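Local coordinates for protein glycoside Hydrolase (Bacteroides uniformis, PDB 5T99) that probably hydrolyses beta-galactosidic bonds in agarose-derived oligosaccharides, as a family 2 glycoside hydrolase whose pocket holds d-galacto-isofagomine, at residues P611-N620 and K700-A708; Y630-A638 and K649-I659. One frame throughout, in Å; residues are numbered along the deposited sequence.

Interaction 1. Residues P611-N620 and K700-A708; sequences PMVHILPHWN and KAEKTIRTA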
loop_
_atom_site.group_PDB
_atom_site.type_symbol
_atom_site.label_atom_id
_atom_site.label_comp_id
_atom_site.label_asym_id
_atom_site.label_seq_id
_atom_site.Cartn_x
_atom_site.Cartn_y
_atom_site.Cartn_z
ATOM N N PRO A 611 -22.178 6.943 -13.629
ATOM C CA PRO A 611 -22.763 8.222 -13.203
ATOM C C PRO A 611 -22.844 8.376 -11.688
ATOM O O PRO A 611 -23.221 7.450 -10.989
ATOM C CB PRO A 611 -24.158 8.190 -13.827
ATOM C CG PRO A 611 -23.989 7.342 -15.043
ATOM C CD PRO A 611 -23.037 6.264 -14.625
ATOM N N MET A 612 -22.427 9.523 -11.184
ATOM C CA MET A 612 -22.492 9.788 -9.747
ATOM C C MET A 612 -22.721 11.275 -9.488
ATOM O O MET A 612 -22.642 12.135 -10.391
ATOM C CB MET A 612 -21.233 9.279 -9.006
ATOM C CG MET A 612 -19.894 9.844 -9.503
ATOM S SD MET A 612 -19.503 11.585 -9.120
ATOM C CE MET A 612 -19.470 11.546 -7.331
ATOM N N VAL A 613 -23.028 11.553 -8.237
ATOM C CA VAL A 613 -23.229 12.901 -7.787
ATOM C C VAL A 613 -23.006 12.859 -6.283
ATOM O O VAL A 613 -23.322 11.857 -5.621
ATOM C CB VAL A 613 -24.632 13.427 -8.188
ATOM C CG1 VAL A 613 -25.736 12.703 -7.426
ATOM C CG2 VAL A 613 -24.731 14.929 -7.979
ATOM N N HIS A 614 -22.398 13.913 -5.764
ATOM C CA HIS A 614 -22.130 14.016 -4.334
ATOM C C HIS A 614 -22.266 15.473 -3.930
ATOM O O HIS A 614 -21.901 16.372 -4.697
ATOM C CB HIS A 614 -20.735 13.474 -4.010
ATOM C CG HIS A 614 -20.275 13.752 -2.614
ATOM N ND1 HIS A 614 -20.523 12.896 -1.564
ATOM C CD2 HIS A 614 -19.549 14.774 -2.103
ATOM C CE1 HIS A 614 -19.981 13.383 -0.462
ATOM N NE2 HIS A 614 -19.382 14.522 -0.763
ATOM N N ILE A 615 -22.785 15.684 -2.725
ATOM C CA ILE A 615 -23.146 17.005 -2.245
ATOM C C ILE A 615 -22.447 17.248 -0.906
ATOM O O ILE A 615 -22.217 16.310 -0.121
ATOM C CB ILE A 615 -24.688 17.179 -2.161
ATOM C CG1 ILE A 615 -25.050 18.594 -1.717
ATOM C CG2 ILE A 615 -25.319 16.160 -1.222
ATOM C CD1 ILE A 615 -26.499 18.957 -1.970
ATOM N N LEU A 616 -22.064 18.504 -0.696
ATOM C CA LEU A 616 -21.505 18.957 0.567
ATOM C C LEU A 616 -21.863 20.442 0.761
ATOM O O LEU A 616 -22.058 21.150 -0.235
ATOM C CB LEU A 616 -19.986 18.672 0.651
ATOM C CG LEU A 616 -18.854 19.102 -0.310
ATOM C CD1 LEU A 616 -19.143 18.808 -1.769
ATOM C CD2 LEU A 616 -18.434 20.547 -0.115
ATOM N N PRO A 617 -21.980 20.927 2.002
ATOM C CA PRO A 617 -21.692 20.202 3.250
ATOM C C PRO A 617 -22.891 19.403 3.750
ATOM O O PRO A 617 -23.766 19.080 2.959
ATOM C CB PRO A 617 -21.331 21.340 4.217
ATOM C CG PRO A 617 -22.135 22.481 3.739
ATOM C CD PRO A 617 -22.150 22.369 2.241
ATOM N N HIS A 618 -22.897 19.047 5.035
ATOM C CA HIS A 618 -24.121 18.629 5.740
ATOM C C HIS A 618 -25.166 19.764 5.789
ATOM O O HIS A 618 -24.884 20.906 5.397
ATOM C CB HIS A 618 -23.810 18.107 7.170
ATOM C CG HIS A 618 -23.226 19.134 8.113
ATOM N ND1 HIS A 618 -22.039 18.925 8.786
ATOM C CD2 HIS A 618 -23.663 20.356 8.509
ATOM C CE1 HIS A 618 -21.771 19.970 9.550
ATOM N NE2 HIS A 618 -22.739 20.855 9.399
ATOM N N TRP A 619 -26.354 19.446 6.300
ATOM C CA TRP A 619 -27.435 20.426 6.423
ATOM C C TRP A 619 -27.935 20.624 7.871
ATOM O O TRP A 619 -29.133 20.789 8.093
ATOM C CB TRP A 619 -28.567 20.019 5.475
ATOM C CG TRP A 619 -29.350 21.158 4.927
ATOM C CD1 TRP A 619 -30.696 21.344 5.030
ATOM C CD2 TRP A 619 -28.846 22.272 4.177
ATOM N NE1 TRP A 619 -31.068 22.498 4.389
ATOM C CE2 TRP A 619 -29.958 23.090 3.852
ATOM C CE3 TRP A 619 -27.568 22.657 3.743
ATOM C CZ2 TRP A 619 -29.832 24.276 3.111
ATOM C CZ3 TRP A 619 -27.437 23.834 3.008
ATOM C CH2 TRP A 619 -28.567 24.635 2.703
ATOM N N ASN A 620 -27.022 20.547 8.845
ATOM C CA ASN A 620 -27.221 21.106 10.194
ATOM C C ASN A 620 -26.489 22.445 10.397
ATOM O O ASN A 620 -25.346 22.478 10.847
ATOM C CB ASN A 620 -26.761 20.117 11.270
ATOM C CG ASN A 620 -27.669 18.914 11.383
ATOM O OD1 ASN A 620 -27.810 18.137 10.440
ATOM N ND2 ASN A 620 -28.279 18.744 12.546
ATOM N N LYS A 700 -29.711 10.778 -14.125
ATOM C CA LYS A 700 -28.657 9.754 -14.063
ATOM C C LYS A 700 -28.180 9.399 -12.645
ATOM O O LYS A 700 -27.660 8.303 -12.433
ATOM C CB LYS A 700 -27.464 10.204 -14.912
ATOM C CG LYS A 700 -27.780 10.387 -16.395
ATOM C CD LYS A 700 -27.268 9.259 -17.284
ATOM C CE LYS A 700 -28.038 7.966 -17.112
ATOM N NZ LYS A 700 -27.363 6.842 -17.828
ATOM N N ALA A 701 -28.328 10.323 -11.695
ATOM C CA ALA A 701 -28.069 10.060 -10.282
ATOM C C ALA A 701 -28.698 11.138 -9.416
ATOM O O ALA A 701 -28.967 12.255 -9.880
ATOM C CB ALA A 701 -26.576 10.012 -10.020
ATOM N N GLU A 702 -28.916 10.808 -8.149
ATOM C CA GLU A 702 -29.381 11.802 -7.179
ATOM C C GLU A 702 -29.017 11.453 -5.732
ATOM O O GLU A 702 -28.866 10.288 -5.378
ATOM C CB GLU A 702 -30.892 12.112 -7.362
ATOM C CG GLU A 702 -31.925 11.242 -6.658
ATOM C CD GLU A 702 -33.335 11.835 -6.766
ATOM O OE1 GLU A 702 -33.766 12.197 -7.884
ATOM O OE2 GLU A 702 -34.014 11.961 -5.729
ATOM N N LYS A 703 -28.833 12.489 -4.920
ATOM C CA LYS A 703 -28.576 12.330 -3.495
ATOM C C LYS A 703 -29.400 13.347 -2.730
ATOM O O LYS A 703 -29.683 14.439 -3.229
ATOM C CB LYS A 703 -27.094 12.527 -3.157
ATOM C CG LYS A 703 -26.136 11.526 -3.784
ATOM C CD LYS A 703 -26.241 10.140 -3.164
ATOM C CE LYS A 703 -25.286 9.183 -3.865
ATOM N NZ LYS A 703 -25.359 7.816 -3.294
ATOM N N THR A 704 -29.773 12.966 -1.514
ATOM C CA THR A 704 -30.544 13.805 -0.615
ATOM C C THR A 704 -29.819 13.822 0.721
ATOM O O THR A 704 -29.418 12.765 1.214
ATOM C CB THR A 704 -31.975 13.233 -0.450
ATOM O OG1 THR A 704 -32.721 13.475 -1.647
ATOM C CG2 THR A 704 -32.718 13.876 0.724
ATOM N N ILE A 705 -29.655 15.013 1.296
ATOM C CA ILE A 705 -29.216 15.148 2.699
ATOM C C ILE A 705 -30.288 15.851 3.537
ATOM O O ILE A 705 -31.018 16.711 3.038
ATOM C CB ILE A 705 -27.852 15.878 2.852
ATOM C CG1 ILE A 705 -27.867 17.266 2.202
ATOM C CG2 ILE A 705 -26.724 15.028 2.272
ATOM C CD1 ILE A 705 -26.653 18.101 2.540
ATOM N N ARG A 706 -30.357 15.482 4.812
ATOM C CA ARG A 706 -31.380 15.983 5.719
ATOM C C ARG A 706 -30.755 16.620 6.952
ATOM O O ARG A 706 -29.751 16.125 7.466
ATOM C CB ARG A 706 -32.314 14.838 6.128
ATOM C CG ARG A 706 -33.162 14.338 4.971
ATOM C CD ARG A 706 -34.127 13.249 5.391
ATOM N NE ARG A 706 -34.947 12.783 4.273
ATOM C CZ ARG A 706 -34.552 11.933 3.317
ATOM N NH1 ARG A 706 -33.315 11.426 3.294
ATOM N NH2 ARG A 706 -35.406 11.586 2.354
ATOM N N THR A 707 -31.349 17.728 7.408
ATOM C CA THR A 707 -31.086 18.270 8.738
ATOM C C THR A 707 -31.425 17.169 9.729
ATOM O O THR A 707 -32.559 16.719 9.763
ATOM C CB THR A 707 -31.989 19.486 9.054
ATOM O OG1 THR A 707 -31.987 20.416 7.961
ATOM C CG2 THR A 707 -31.527 20.188 10.322
ATOM N N ALA A 708 -30.442 16.701 10.492
ATOM C CA ALA A 708 -30.660 15.630 11.469
ATOM C C ALA A 708 -30.964 16.210 12.842
ATOM O O ALA A 708 -30.506 17.290 13.170
ATOM C CB ALA A 708 -29.444 14.723 11.545
#
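With CG1 set between its backbone N and carbonyl carbon (chi1 56°), I705 sends CD1 across to the bend at P617, and a similar first torsion in V613 (chi1 68°) directs CG1 at A701. The two strands illustrate how a beta sandwich is closed along one side: 613-616 is an outer strand of a three-stranded sheet and 700-706 of a four-stranded one. They run in nearly the same sense, their axes 6.5 Å apart at closest, and their backbones bond to their own sheets, H614 to Y632 and K703 to V690, so that side chains fill the space between them. V613 CG1 rests 3.8 Å from A701 CB and also lies near E702 CA. Beside it, K703 places CG 3.4 Å from V613 O before its chain bends at chi2 and carries the ammonium away. Further along, I615 CG2 meets I705 CG2 at 3.9 Å, the two branched chains crossing at a slant. The far end of I705 is closely packed, CD1 coming within 3.1 Å of P617 O just after a cis peptide bond, with W619 CB alongside. The W619 indole is fixed from other directions, NE1 bonding to E684 O and the ring meeting F683 edge-to-face. T707 OG1 lies 2.9 Å from W619 O and accepts a hydrogen bond from G686 N. Beyond the strands, N620 pairs its amide with the backbone of A708, which fixes the amide's rotation: A708 N donates to N620 OD1 at 3.0 Å, nearly straight at 169°, and N620 ND2 donates to A708 O at 2.7 Å.

Interaction 2. Residues Y630-A638 and K649-I659; sequences YVYTNCYEA and KRVKGRDLTEI
Y630 brings its CE2 to 3.6 Å from T657 CG2, the ring and the methyl meeting at a slant, while T657 OG1 turns to R676 O and S678. Three residues on, the polar part begins. T633 O receives K652 NZ at 2.7 Å, in the carbonyl plane, because K652 leaves its backbone with CG opposite N (chi1 -162°) and stays extended to its tip. The T633 hydroxyl bonds to M612 O and also accepts from C635 N, an ST turn that starts the bend between the strands; a water that accepts from T633 N is also bonded, weakly, by K652 NZ. A methionine in place of K652 would probably leave T633 O without its ammonium donor and this water with one partner fewer. At Y636 and E637, both facing Y693, a classic beta bulge leads into the hairpin of strands 637-642 and 645-651. Y636 O accepts K652 N at 3.0 Å, and the Y636 ring, swung back toward the hairpin, takes V651 CG1 over one face in a CH-pi contact, 3.9 Å from carbon to ring centroid. E637 and V651 form a non-hydrogen-bonded antiparallel pair, their side chains on the same face of the sheet, where V651 CG2 touches the glutamate. E637 OE2 lies across the K649 chain, closer to CE than to NZ; at 4.0 Å from that NZ the carboxylate is beyond a salt bridge, though the opposite charges probably still attract. A638 and R650 make the hydrogen-bonded pair that follows: A638 N gives to R650 O at 3.0 Å and R650 N to A638 O at 2.8 Å, while the R650 guanidinium lies in a cation-pi contact with W679.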
loop_
_atom_site.group_PDB
_atom_site.type_symbol
_atom_site.label_atom_id
_atom_site.label_comp_id
_atom_site.label_asym_id
_atom_site.label_seq_id
_atom_site.Cartn_x
_atom_site.Cartn_y
_atom_site.Cartn_z
ATOM N N TYR A 630 -21.545 22.776 -2.625
ATOM C CA TYR A 630 -20.736 22.258 -3.721
ATOM C C TYR A 630 -21.274 20.887 -4.129
ATOM O O TYR A 630 -21.692 20.089 -3.278
ATOM C CB TYR A 630 -19.278 22.161 -3.273
ATOM C CG TYR A 630 -18.501 23.479 -3.200
ATOM C CD1 TYR A 630 -17.155 23.478 -2.829
ATOM C CD2 TYR A 630 -19.083 24.716 -3.527
ATOM C CE1 TYR A 630 -16.420 24.659 -2.757
ATOM C CE2 TYR A 630 -18.349 25.891 -3.476
ATOM C CZ TYR A 630 -17.021 25.858 -3.085
ATOM O OH TYR A 630 -16.302 27.022 -3.020
ATOM N N VAL A 631 -21.314 20.643 -5.435
ATOM C CA VAL A 631 -21.697 19.340 -5.965
ATOM C C VAL A 631 -20.606 18.861 -6.907
ATOM O O VAL A 631 -20.164 19.612 -7.784
ATOM C CB VAL A 631 -23.059 19.381 -6.694
ATOM C CG1 VAL A 631 -23.308 18.101 -7.498
ATOM C CG2 VAL A 631 -24.185 19.604 -5.692
ATOM N N TYR A 632 -20.184 17.609 -6.704
ATOM C CA TYR A 632 -19.229 16.936 -7.588
ATOM C C TYR A 632 -19.958 15.838 -8.366
ATOM O O TYR A 632 -20.586 14.967 -7.773
ATOM C CB TYR A 632 -18.057 16.353 -6.779
ATOM C CG TYR A 632 -17.367 17.328 -5.824
ATOM C CD1 TYR A 632 -17.214 18.680 -6.143
ATOM C CD2 TYR A 632 -16.841 16.884 -4.607
ATOM C CE1 TYR A 632 -16.587 19.556 -5.273
ATOM C CE2 TYR A 632 -16.205 17.758 -3.732
ATOM C CZ TYR A 632 -16.084 19.091 -4.073
ATOM O OH TYR A 632 -15.459 19.961 -3.217
ATOM N N THR A 633 -19.894 15.901 -9.686
ATOM C CA THR A 633 -20.553 14.929 -10.542
ATOM C C THR A 633 -19.738 14.740 -11.813
ATOM O O THR A 633 -18.998 15.636 -12.214
ATOM C CB THR A 633 -21.986 15.377 -10.928
ATOM O OG1 THR A 633 -22.637 14.354 -11.702
ATOM C CG2 THR A 633 -21.965 16.648 -11.759
ATOM N N ASN A 634 -19.896 13.571 -12.434
ATOM C CA ASN A 634 -19.365 13.309 -13.778
ATOM C C ASN A 634 -20.428 13.494 -14.865
ATOM O O ASN A 634 -20.157 13.254 -16.037
ATOM C CB ASN A 634 -18.710 11.922 -13.875
ATOM C CG ASN A 634 -19.589 10.799 -13.344
ATOM O OD1 ASN A 634 -20.735 11.021 -12.930
ATOM N ND2 ASN A 634 -19.048 9.579 -13.341
ATOM N N CYS A 635 -21.620 13.945 -14.485
ATOM C CA CYS A 635 -22.707 14.204 -15.441
ATOM C C CYS A 635 -22.648 15.611 -16.048
ATOM O O CYS A 635 -21.997 16.509 -15.529
ATOM C CB CYS A 635 -24.065 13.989 -14.767
ATOM S SG CYS A 635 -24.287 12.344 -14.066
ATOM N N TYR A 636 -23.342 15.780 -17.160
ATOM C CA TYR A 636 -23.356 17.037 -17.888
ATOM C C TYR A 636 -23.780 18.247 -17.022
ATOM O O TYR A 636 -23.184 19.326 -17.142
ATOM C CB TYR A 636 -24.255 16.889 -19.111
ATOM C CG TYR A 636 -24.560 18.173 -19.820
ATOM C CD1 TYR A 636 -23.647 18.728 -20.715
ATOM C CD2 TYR A 636 -25.771 18.835 -19.607
ATOM C CE1 TYR A 636 -23.924 19.918 -21.371
ATOM C CE2 TYR A 636 -26.060 20.016 -20.265
ATOM C CZ TYR A 636 -25.134 20.560 -21.141
ATOM O OH TYR A 636 -25.422 21.746 -21.791
ATOM N N GLU A 637 -24.782 18.060 -16.157
ATOM C CA GLU A 637 -25.296 19.139 -15.281
ATOM C C GLU A 637 -25.935 18.605 -13.996
ATOM O O GLU A 637 -26.181 17.412 -13.868
ATOM C CB GLU A 637 -26.331 19.996 -16.024
ATOM C CG GLU A 637 -27.682 19.312 -16.231
ATOM C CD GLU A 637 -28.601 20.069 -17.175
ATOM O OE1 GLU A 637 -29.479 19.423 -17.798
ATOM O OE2 GLU A 637 -28.449 21.306 -17.296
ATOM N N ALA A 638 -26.228 19.504 -13.067
ATOM C CA ALA A 638 -26.970 19.147 -11.868
ATOM C C ALA A 638 -27.879 20.279 -11.406
ATOM O O ALA A 638 -27.612 21.452 -11.675
ATOM C CB ALA A 638 -26.022 18.751 -10.754
ATOM N N LYS A 649 -30.312 25.069 -12.225
ATOM C CA LYS A 649 -29.404 24.147 -12.894
ATOM C C LYS A 649 -28.002 24.746 -12.868
ATOM O O LYS A 649 -27.846 25.967 -12.842
ATOM C CB LYS A 649 -29.828 23.939 -14.357
ATOM C CG LYS A 649 -30.933 22.904 -14.578
ATOM C CD LYS A 649 -31.733 23.094 -15.875
ATOM C CE LYS A 649 -30.912 23.638 -17.049
ATOM N NZ LYS A 649 -31.640 23.531 -18.344
ATOM N N ARG A 650 -26.993 23.880 -12.872
ATOM C CA ARG A 650 -25.618 24.289 -13.150
ATOM C C ARG A 650 -24.900 23.267 -14.035
ATOM O O ARG A 650 -24.793 22.086 -13.689
ATOM C CB ARG A 650 -24.863 24.564 -11.851
ATOM C CG ARG A 650 -24.856 26.044 -11.477
ATOM C CD ARG A 650 -25.140 26.236 -10.015
ATOM N NE ARG A 650 -25.416 27.626 -9.629
ATOM C CZ ARG A 650 -26.571 28.266 -9.829
ATOM N NH1 ARG A 650 -26.709 29.508 -9.395
ATOM N NH2 ARG A 650 -27.586 27.692 -10.469
ATOM N N VAL A 651 -24.432 23.741 -15.190
ATOM C CA VAL A 651 -23.809 22.888 -16.199
ATOM C C VAL A 651 -22.304 22.829 -15.926
ATOM O O VAL A 651 -21.661 23.868 -15.760
ATOM C CB VAL A 651 -24.093 23.426 -17.614
ATOM C CG1 VAL A 651 -23.428 22.557 -18.683
ATOM C CG2 VAL A 651 -25.598 23.527 -17.847
ATOM N N LYS A 652 -21.752 21.619 -15.869
ATOM C CA LYS A 652 -20.312 21.446 -15.640
ATOM C C LYS A 652 -19.529 21.932 -16.857
ATOM O O LYS A 652 -19.894 21.619 -17.988
ATOM C CB LYS A 652 -19.972 19.991 -15.346
ATOM C CG LYS A 652 -18.623 19.826 -14.687
ATOM C CD LYS A 652 -18.413 18.401 -14.229
ATOM C CE LYS A 652 -17.029 18.202 -13.656
ATOM N NZ LYS A 652 -16.800 16.756 -13.423
ATOM N N GLY A 653 -18.474 22.713 -16.616
ATOM C CA GLY A 653 -17.695 23.340 -17.701
ATOM C C GLY A 653 -18.208 24.696 -18.154
ATOM O O GLY A 653 -17.656 25.285 -19.071
ATOM N N ARG A 654 -19.251 25.192 -17.496
ATOM C CA ARG A 654 -19.939 26.417 -17.905
ATOM C C ARG A 654 -20.195 27.303 -16.687
ATOM O O ARG A 654 -19.764 28.449 -16.650
ATOM C CB ARG A 654 -21.234 26.043 -18.612
ATOM C CG ARG A 654 -21.976 27.185 -19.286
ATOM C CD ARG A 654 -23.012 26.620 -20.256
ATOM N NE ARG A 654 -24.224 27.436 -20.380
ATOM C CZ ARG A 654 -25.180 27.568 -19.449
ATOM N NH1 ARG A 654 -25.092 26.971 -18.258
ATOM N NH2 ARG A 654 -26.238 28.334 -19.706
ATOM N N ASP A 655 -20.872 26.756 -15.687
ATOM C CA ASP A 655 -21.064 27.422 -14.409
ATOM C C ASP A 655 -19.922 27.037 -13.459
ATOM O O ASP A 655 -19.964 26.019 -12.757
ATOM C CB ASP A 655 -22.441 27.075 -13.852
ATOM C CG ASP A 655 -23.563 27.477 -14.805
ATOM O OD1 ASP A 655 -23.655 28.681 -15.125
ATOM O OD2 ASP A 655 -24.327 26.601 -15.258
ATOM N N LEU A 656 -18.900 27.888 -13.461
ATOM C CA LEU A 656 -17.628 27.622 -12.810
ATOM C C LEU A 656 -17.731 28.012 -11.355
ATOM O O LEU A 656 -18.553 28.855 -11.006
ATOM C CB LEU A 656 -16.511 28.408 -13.503
ATOM C CG LEU A 656 -16.439 28.222 -15.028
ATOM C CD1 LEU A 656 -15.391 29.140 -15.650
ATOM C CD2 LEU A 656 -16.189 26.759 -15.387
ATOM N N THR A 657 -16.922 27.377 -10.510
ATOM C CA THR A 657 -16.875 27.677 -9.080
ATOM C C THR A 657 -15.535 28.329 -8.761
ATOM O O THR A 657 -14.479 27.746 -9.026
ATOM C CB THR A 657 -17.030 26.406 -8.225
ATOM O OG1 THR A 657 -18.249 25.733 -8.571
ATOM C CG2 THR A 657 -17.028 26.741 -6.728
ATOM N N GLU A 658 -15.583 29.533 -8.198
ATOM C CA GLU A 658 -14.381 30.259 -7.796
ATOM C C GLU A 658 -13.837 29.667 -6.498
ATOM O O GLU A 658 -14.578 29.518 -5.529
ATOM C CB GLU A 658 -14.700 31.746 -7.605
ATOM C CG GLU A 658 -13.513 32.613 -7.199
ATOM C CD GLU A 658 -13.776 34.100 -7.393
ATOM O OE1 GLU A 658 -14.741 34.631 -6.800
ATOM O OE2 GLU A 658 -13.008 34.736 -8.143
ATOM N N ILE A 659 -12.549 29.336 -6.482
ATOM C CA ILE A 659 -11.899 28.815 -5.276
ATOM C C ILE A 659 -10.613 29.591 -4.959
ATOM O O ILE A 659 -9.897 30.013 -5.875
ATOM C CB ILE A 659 -11.634 27.295 -5.380
ATOM C CG1 ILE A 659 -10.824 26.935 -6.633
ATOM C CG2 ILE A 659 -12.950 26.530 -5.393
ATOM C CD1 ILE A 659 -10.300 25.509 -6.621
HETATM O O HOH W 1 -17.161 17.303 -10.183
HETATM O O HOH W 2 -21.278 19.864 -19.214
#

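In the fold
Both interactions belong to one beta sandwich, and interaction 2 is nested along the chain within the loop that interaction 1 closes. They meet directly: M612 O and N pair with T633 OG1 and N634 OD1, and V613 CG2 packs on V631 CG1. Interaction 1 spans the gap between outer strands of two sheets, so its middle is largely apolar, with hydrogen bonds appearing where the strands give way to loop. Interaction 2 works partly within one sheet, where the hairpin strands share backbone bonds, and partly between sheets, where K652, just past its strand, reaches T633 O and Y630 meets T657. Each mixes buried residues, such as V613 and V651, with an exposed margin, K700 in one and Y636 in the other.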